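PDB 1Q35: iron binding protein FbpA from Mannheimia haemolytica, which binds ferric iron in the periplasm, probably as the solute-binding component of a bacterial iron-uptake system. Local coordinates for residues D59-M64 / N143-A148; Q87-D90 / W95-L98. All coordinates share one frame; numbering follows the deposited sequence.

Contact 1: D59-M64 / N143-A148; sequences DISRVM and NVSLFA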
# COMPACT_ATOMS: atom_id res chain seq x y z
N ASP A 59 3.51 -2.69 -2.07
CA ASP A 59 4.46 -1.69 -1.58
C ASP A 59 5.59 -1.51 -2.60
O ASP A 59 6.17 -2.49 -3.07
CB ASP A 59 4.98 -2.16 -0.22
CG ASP A 59 6.17 -1.38 0.27
OD1 ASP A 59 6.17 -0.12 0.17
OD2 ASP A 59 7.16 -1.96 0.77
N ILE A 60 5.91 -0.26 -2.92
CA ILE A 60 7.02 0.04 -3.83
C ILE A 60 8.34 -0.49 -3.28
O ILE A 60 9.19 -0.92 -4.05
CB ILE A 60 7.12 1.55 -4.12
CG1 ILE A 60 8.23 1.83 -5.14
CG2 ILE A 60 7.38 2.37 -2.85
CD1 ILE A 60 7.98 1.27 -6.52
N SER A 61 8.52 -0.46 -1.96
CA SER A 61 9.79 -0.91 -1.42
C SER A 61 10.00 -2.41 -1.63
O SER A 61 11.12 -2.83 -1.92
CB SER A 61 9.93 -0.51 0.04
OG SER A 61 9.92 0.91 0.15
N ARG A 62 8.94 -3.21 -1.53
CA ARG A 62 9.03 -4.64 -1.86
C ARG A 62 9.33 -4.84 -3.35
O ARG A 62 10.13 -5.70 -3.72
CB ARG A 62 7.74 -5.37 -1.50
CG ARG A 62 7.76 -6.87 -1.77
CD ARG A 62 8.65 -7.67 -0.83
NE ARG A 62 8.00 -7.93 0.44
CZ ARG A 62 8.59 -8.50 1.49
NH1 ARG A 62 7.90 -8.68 2.61
NH2 ARG A 62 9.86 -8.90 1.43
N VAL A 63 8.67 -4.06 -4.20
CA VAL A 63 8.93 -4.11 -5.63
C VAL A 63 10.41 -3.90 -5.92
O VAL A 63 11.01 -4.66 -6.68
CB VAL A 63 8.11 -3.04 -6.39
CG1 VAL A 63 8.62 -2.86 -7.81
CG2 VAL A 63 6.64 -3.41 -6.41
N MET A 64 10.99 -2.87 -5.32
CA MET A 64 12.39 -2.55 -5.59
C MET A 64 13.34 -3.56 -4.94
O MET A 64 14.39 -3.84 -5.49
CB MET A 64 12.73 -1.12 -5.15
CG MET A 64 12.00 -0.05 -5.94
SD MET A 64 12.05 -0.28 -7.73
CE MET A 64 13.80 -0.28 -8.04
N ASN A 143 3.99 1.37 6.91
CA ASN A 143 4.58 2.38 7.78
C ASN A 143 6.02 2.70 7.40
O ASN A 143 6.39 3.86 7.31
CB ASN A 143 4.52 1.95 9.24
CG ASN A 143 3.12 2.04 9.83
OD1 ASN A 143 2.27 2.81 9.35
ND2 ASN A 143 2.88 1.26 10.88
N VAL A 144 6.84 1.68 7.19
CA VAL A 144 8.25 1.91 6.91
C VAL A 144 8.40 2.73 5.62
O VAL A 144 9.23 3.62 5.56
CB VAL A 144 9.07 0.60 6.87
CG1 VAL A 144 10.54 0.89 6.57
CG2 VAL A 144 8.95 -0.15 8.20
N SER A 145 7.59 2.46 4.60
CA SER A 145 7.68 3.24 3.36
C SER A 145 7.24 4.69 3.55
O SER A 145 7.80 5.59 2.94
CB SER A 145 6.94 2.56 2.22
OG SER A 145 7.67 1.42 1.79
N LEU A 146 6.25 4.93 4.41
CA LEU A 146 5.92 6.30 4.81
C LEU A 146 7.12 6.98 5.46
O LEU A 146 7.48 8.10 5.11
CB LEU A 146 4.72 6.30 5.76
CG LEU A 146 4.39 7.62 6.46
CD1 LEU A 146 4.01 8.72 5.48
CD2 LEU A 146 3.28 7.41 7.47
N PHE A 147 7.75 6.31 6.42
CA PHE A 147 8.91 6.88 7.11
C PHE A 147 10.08 7.09 6.14
O PHE A 147 10.86 8.03 6.30
CB PHE A 147 9.34 6.00 8.29
CG PHE A 147 8.23 5.64 9.25
CD1 PHE A 147 8.28 4.43 9.93
CD2 PHE A 147 7.15 6.48 9.49
CE1 PHE A 147 7.28 4.06 10.82
CE2 PHE A 147 6.14 6.11 10.38
CZ PHE A 147 6.22 4.91 11.05
N ALA A 148 10.19 6.23 5.14
CA ALA A 148 11.21 6.34 4.11
C ALA A 148 11.04 7.62 3.29
O ALA A 148 12.01 8.31 3.01
CB ALA A 148 11.18 5.13 3.21

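Contact 2: Q87-D90 / W95-L98; sequences QFRD and WFGL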
# COMPACT_ATOMS: atom_id res chain seq x y z
N GLN A 87 4.59 7.47 -14.93
CA GLN A 87 4.98 7.72 -13.55
C GLN A 87 4.64 6.57 -12.59
O GLN A 87 5.12 6.56 -11.46
CB GLN A 87 4.35 9.02 -13.03
CG GLN A 87 2.85 8.96 -12.78
CD GLN A 87 2.35 10.12 -11.95
OE1 GLN A 87 1.51 10.89 -12.42
NE2 GLN A 87 2.85 10.25 -10.73
N PHE A 88 3.83 5.63 -13.05
CA PHE A 88 3.42 4.48 -12.24
C PHE A 88 4.00 3.16 -12.72
O PHE A 88 3.52 2.11 -12.34
CB PHE A 88 1.89 4.39 -12.19
CG PHE A 88 1.24 5.62 -11.61
CD1 PHE A 88 1.64 6.11 -10.37
CD2 PHE A 88 0.25 6.29 -12.30
CE1 PHE A 88 1.05 7.24 -9.83
CE2 PHE A 88 -0.35 7.43 -11.76
CZ PHE A 88 0.06 7.90 -10.53
N ARG A 89 5.04 3.21 -13.55
CA ARG A 89 5.78 2.00 -13.91
C ARG A 89 7.26 2.31 -14.13
O ARG A 89 7.65 3.46 -14.31
CB ARG A 89 5.18 1.32 -15.15
CG ARG A 89 5.00 2.21 -16.37
CD ARG A 89 4.39 1.49 -17.55
NE ARG A 89 3.88 2.42 -18.56
CZ ARG A 89 4.63 3.07 -19.44
NH1 ARG A 89 4.04 3.91 -20.29
NH2 ARG A 89 5.94 2.88 -19.52
N ASP A 90 8.06 1.26 -14.06
CA ASP A 90 9.51 1.35 -14.20
C ASP A 90 9.88 1.93 -15.56
O ASP A 90 9.39 1.46 -16.59
CB ASP A 90 10.09 -0.05 -14.07
CG ASP A 90 11.60 -0.07 -13.96
OD1 ASP A 90 12.17 -1.18 -14.04
OD2 ASP A 90 12.29 0.95 -13.80
N TRP A 95 8.93 -3.38 -13.47
CA TRP A 95 7.81 -3.37 -12.53
C TRP A 95 6.72 -2.43 -13.00
O TRP A 95 6.98 -1.46 -13.71
CB TRP A 95 8.27 -3.03 -11.10
CG TRP A 95 8.85 -1.65 -10.93
CD1 TRP A 95 10.17 -1.32 -10.90
CD2 TRP A 95 8.13 -0.42 -10.74
NE1 TRP A 95 10.32 0.03 -10.73
CE2 TRP A 95 9.08 0.61 -10.63
CE3 TRP A 95 6.77 -0.09 -10.66
CZ2 TRP A 95 8.72 1.95 -10.44
CZ3 TRP A 95 6.42 1.25 -10.48
CH2 TRP A 95 7.39 2.24 -10.37
N PHE A 96 5.50 -2.71 -12.56
CA PHE A 96 4.31 -2.02 -13.04
C PHE A 96 3.33 -1.79 -11.90
O PHE A 96 2.93 -2.71 -11.21
CB PHE A 96 3.65 -2.83 -14.15
CG PHE A 96 4.58 -3.11 -15.28
CD1 PHE A 96 5.37 -4.26 -15.27
CD2 PHE A 96 4.76 -2.19 -16.29
CE1 PHE A 96 6.29 -4.49 -16.28
CE2 PHE A 96 5.67 -2.43 -17.31
CZ PHE A 96 6.43 -3.57 -17.30
N GLY A 97 2.97 -0.53 -11.70
CA GLY A 97 1.92 -0.16 -10.76
C GLY A 97 0.55 -0.46 -11.35
O GLY A 97 0.32 -0.26 -12.54
N LEU A 98 -0.35 -0.95 -10.50
CA LEU A 98 -1.72 -1.29 -10.88
C LEU A 98 -2.76 -0.41 -10.19
O LEU A 98 -3.82 -0.15 -10.76
CB LEU A 98 -1.99 -2.75 -10.57
CG LEU A 98 -1.19 -3.76 -11.40
CD1 LEU A 98 -1.40 -5.16 -10.87
CD2 LEU A 98 -1.55 -3.67 -12.88
O HOH W 1 12.78 1.63 -11.22

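Contact 1: D59-M64 / N143-A148
The carboxylate of Asp59 is the flat group that meets Ser145, and its rim and one face are used differently. Ser145 OG arrives at the rim, donating to OD1 of Asp59 over 2.7 Å from the syn side and only 21° out of the carboxylate plane. Two backbone N-H groups lie over one and the same face instead: Ser61 N bonds OD1 of Asp59 at 3.2 Å, and Arg62 N reaches OD2 of Asp59 at the same length, both 67° out of plane. With CG anti to the backbone N (chi1 168°), Asp59 folds its carboxylate over the first turn of helix 60-68 as the N-cap, while OD1 still faces the neighbouring helix.

Ser61 OG donates to Ser145 OG at 2.8 Å, so the Ser145 hydroxyl accepts from Ser61 and donates to Asp59 OD1 in a short hydrogen-bond chain. Between segments 59-64 and 143-148, only Asp59, Ser61 and Ser145 come within 4.5 Å of one another, with the CA atoms of Ser61 and Ser145 6.7 Å apart.

Asn230 ND2 adds a further bond to OD1 of Asp59, which therefore takes three donors in a buried setting; together with the helix N-terminus they would be expected to favour the charged carboxylate. Tyr301 packs against both serines. The Asp59 side chain lies about 5 Å from that of Tyr142, an iron ligand in another structure of this protein, so this N-cap and its serine bonds belong to the surroundings of the ferric site in a periplasmic-binding-protein fold.

Contact 2: Q87-D90 / W95-L98
Asp90 lies across one face of the Trp95 indole, its side chain running at about a right angle to that of the tryptophan while the carboxylate and ring planes stay within 6° of each other. CB of Asp90 sits over the five-membered ring, 3.4 Å from its centroid and 15° off the normal, a CH-pi contact. The same face carries backbone farther along: Asp90 N lies 3.5 Å above the plane of the Trp95 ring, over its centre, and Arg89 CA is 3.6 Å from CZ3 of Trp95. CG of Trp95 stands between its own backbone N and carbonyl carbon, which swings the indole back beneath the 87-90 segment.

At the ring edge, a water in the indole plane accepts from Trp95 NE1 and donates to Asp90 OD2 at 2.7 Å, bridging the two side chains. The carboxylate also accepts from Gln94 N and Asn92 N, bonds that fix it inside the turn.

The Arg89 side chain leaves the backbone on the side away from the indole, alongside Phe96. Its CB and CD run obliquely past CD2 of Phe96, with CB 3.7 Å from that atom, and the extended chain carries the guanidinium off to Ile84 O, which NE bonds.

Two backbone bonds flank the Arg89-Phe96 pair: Asp90 N to Trp95 O, 2.9 Å and nearly straight at 175°, and Gly97 N to Phe88 O, 2.8 Å and more bent. Arg89 and Phe96 thus form a single antiparallel bridge, a non-hydrogen-bonded pair, closing a short hairpin-like turn that leads into strand 96-108, a long strand of the central sheet.

Overall arrangement
Contact 2 is nested along the chain inside the loop that contact 1 closes: helix 60-68 comes first, then the turn of 87-98, and strand 96-108 before helix 141-168. Their centres are 14 Å apart, yet they touch through Trp95, whose CB packs 3.3 Å from Val63 CG1 and whose NE1 lies 3.5 Å from Met64 SD. Thus one side of helix 60-68 rests on the Trp95 side chain of contact 2 while its N-terminal turn meets helix 141-168 in contact 1. Strand 228-236, which pairs with strand 96-108, also supplies Asn230 to contact 1, so these two strands of the mixed sheet connect the Trp95 packing with Asp59, near Tyr142.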